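Local atomic coordinates of E1 (Kluyveromyces marxianus, PDB entry 3VX6), a protein that forms the N-terminal domain of Atg7, the E1-like autophagy enzyme that activates ATG12 for conjugation to ATG5 and ATG8 for conjugation to phosphatidylethanolamine. Residues Q16-S21 / V57-L62. Sequence-based numbering, arbitrary orientation.
Sequences QSFVDS and VLAISL
The Phe18 side chain shows how a residue on one strand of a parallel pair can touch two residues of the other, Ser61 beside it and Ala59 two places back. Its CB meets Ser61 OG at 3.5 Å and lies close to the carbonyl oxygen of Ile60. With CG turned beside its own backbone N (chi1 -89°), the ring runs back along the pair: CG is still near Ser61 OG, CD2 comes to 4.1 Å from the methyl CB of Ala59, and CE2 lies against the Gln16 side chain of its own strand, 3.9 Å from Gln16 CG. Both cross-strand partners approach the ring obliquely. Between the main chains the bonding follows the parallel rule that the N and O of one residue bond to partner residues two apart. Gln16 N donates a hydrogen bond to Leu58 O nearly in line with that carbonyl, Gln16 O receives Ile60 N, Phe18 N reaches Ile60 O at 2.8 Å, Phe18 O takes Leu62 N, and Asp20 N closes the series on Leu62 O at 3.0 Å. Strands 16-19 and 59-62 thus form a two-stranded parallel sheet in the ATG7 N-terminal region, joined by a connection that includes helix 21-33 and strand 40-47. On the face bearing Ser17, Ile60, Val19 and Leu62, the pair packs on strands 123-130 and 135-144 of a six-stranded mixed sheet. There Val19 CG1 meets Leu62 CD1 at 4.0 Å, with Ile140 touching both residues, and Ser17 OG is hydrogen-bonded to Glu263 OE2. At the start of the pair, Val57 CG2 lies 3.5 Å from Gln16 CB, the two side chains crossing at about a right angle. At the far end Asp20 is the N-cap of the following helix, its OD1 accepting a hydrogen bond from Ser22 N.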
loop_
_atom_site.group_PDB
_atom_site.type_symbol
_atom_site.label_atom_id
_atom_site.label_comp_id
_atom_site.label_asym_id
_atom_site.label_seq_id
_atom_site.Cartn_x
_atom_site.Cartn_y
_atom_site.Cartn_z
ATOM N N GLN A 16 7.066 2.035 5.886
ATOM C CA GLN A 16 8.481 1.950 6.224
ATOM C C GLN A 16 8.660 0.464 6.506
ATOM O O GLN A 16 7.981 -0.102 7.366
ATOM C CB GLN A 16 8.828 2.764 7.467
ATOM C CG GLN A 16 10.263 2.557 7.922
ATOM C CD GLN A 16 10.750 3.632 8.882
ATOM O OE1 GLN A 16 11.818 3.505 9.483
ATOM N NE2 GLN A 16 9.972 4.702 9.021
ATOM N N SER A 17 9.544 -0.178 5.758
ATOM C CA SER A 17 9.746 -1.598 5.948
ATOM C C SER A 17 10.502 -1.897 7.231
ATOM O O SER A 17 11.300 -1.091 7.732
ATOM C CB SER A 17 10.486 -2.213 4.755
ATOM O OG SER A 17 11.835 -1.795 4.693
ATOM N N PHE A 18 10.211 -3.064 7.773
ATOM C CA PHE A 18 10.863 -3.536 8.974
ATOM C C PHE A 18 11.011 -5.002 8.777
ATOM O O PHE A 18 10.117 -5.781 9.118
ATOM C CB PHE A 18 10.023 -3.251 10.208
ATOM C CG PHE A 18 10.307 -1.924 10.805
ATOM C CD1 PHE A 18 11.481 -1.725 11.523
ATOM C CD2 PHE A 18 9.453 -0.855 10.588
ATOM C CE1 PHE A 18 11.807 -0.480 12.017
ATOM C CE2 PHE A 18 9.766 0.395 11.074
ATOM C CZ PHE A 18 10.950 0.589 11.793
ATOM N N VAL A 19 12.135 -5.377 8.183
ATOM C CA VAL A 19 12.377 -6.778 7.935
ATOM C C VAL A 19 13.318 -7.340 8.990
ATOM O O VAL A 19 14.538 -7.153 8.940
ATOM C CB VAL A 19 12.935 -7.000 6.515
ATOM C CG1 VAL A 19 12.043 -6.308 5.505
ATOM C CG2 VAL A 19 14.342 -6.463 6.407
ATOM N N ASP A 20 12.723 -8.004 9.971
ATOM C CA ASP A 20 13.494 -8.636 11.022
ATOM C C ASP A 20 14.333 -9.690 10.306
ATOM O O ASP A 20 13.898 -10.247 9.290
ATOM C CB ASP A 20 12.565 -9.312 12.039
ATOM C CG ASP A 20 13.318 -9.879 13.229
ATOM O OD1 ASP A 20 14.203 -10.742 13.026
ATOM O OD2 ASP A 20 13.027 -9.457 14.371
ATOM N N SER A 21 15.532 -9.957 10.821
ATOM C CA SER A 21 16.392 -10.957 10.202
ATOM C C SER A 21 15.599 -12.251 10.052
ATOM O O SER A 21 15.883 -13.058 9.167
ATOM C CB SER A 21 17.648 -11.198 11.048
ATOM O OG SER A 21 17.337 -11.848 12.266
ATOM N N VAL A 57 4.488 6.400 9.516
ATOM C CA VAL A 57 3.930 5.712 8.371
ATOM C C VAL A 57 3.654 4.283 8.779
ATOM O O VAL A 57 4.273 3.758 9.712
ATOM C CB VAL A 57 4.869 5.732 7.135
ATOM C CG1 VAL A 57 5.010 7.146 6.622
ATOM C CG2 VAL A 57 6.224 5.145 7.482
ATOM N N LEU A 58 2.701 3.660 8.095
ATOM C CA LEU A 58 2.354 2.290 8.394
ATOM C C LEU A 58 3.659 1.542 8.437
ATOM O O LEU A 58 4.567 1.806 7.646
ATOM C CB LEU A 58 1.477 1.699 7.294
ATOM C CG LEU A 58 1.233 0.200 7.445
ATOM C CD1 LEU A 58 0.346 -0.038 8.654
ATOM C CD2 LEU A 58 0.599 -0.350 6.187
ATOM N N ALA A 59 3.765 0.620 9.379
ATOM C CA ALA A 59 4.978 -0.157 9.480
ATOM C C ALA A 59 4.674 -1.493 8.886
ATOM O O ALA A 59 3.774 -2.201 9.354
ATOM C CB ALA A 59 5.395 -0.326 10.929
ATOM N N ILE A 60 5.389 -1.817 7.819
ATOM C CA ILE A 60 5.235 -3.116 7.201
ATOM C C ILE A 60 6.295 -3.910 7.958
ATOM O O ILE A 60 7.489 -3.790 7.679
ATOM C CB ILE A 60 5.575 -3.101 5.676
ATOM C CG1 ILE A 60 4.471 -2.380 4.890
ATOM C CG2 ILE A 60 5.771 -4.529 5.161
ATOM C CD1 ILE A 60 3.119 -3.043 4.956
ATOM N N SER A 61 5.865 -4.667 8.960
ATOM C CA SER A 61 6.806 -5.472 9.722
ATOM C C SER A 61 6.800 -6.898 9.206
ATOM O O SER A 61 5.864 -7.669 9.424
ATOM C CB SER A 61 6.487 -5.430 11.211
ATOM O OG SER A 61 7.102 -4.302 11.799
ATOM N N LEU A 62 7.866 -7.219 8.494
ATOM C CA LEU A 62 8.035 -8.521 7.907
ATOM C C LEU A 62 8.949 -9.334 8.796
ATOM O O LEU A 62 10.143 -9.085 8.870
ATOM C CB LEU A 62 8.638 -8.379 6.508
ATOM C CG LEU A 62 7.802 -7.583 5.510
ATOM C CD1 LEU A 62 8.511 -7.524 4.171
ATOM C CD2 LEU A 62 6.451 -8.236 5.367
#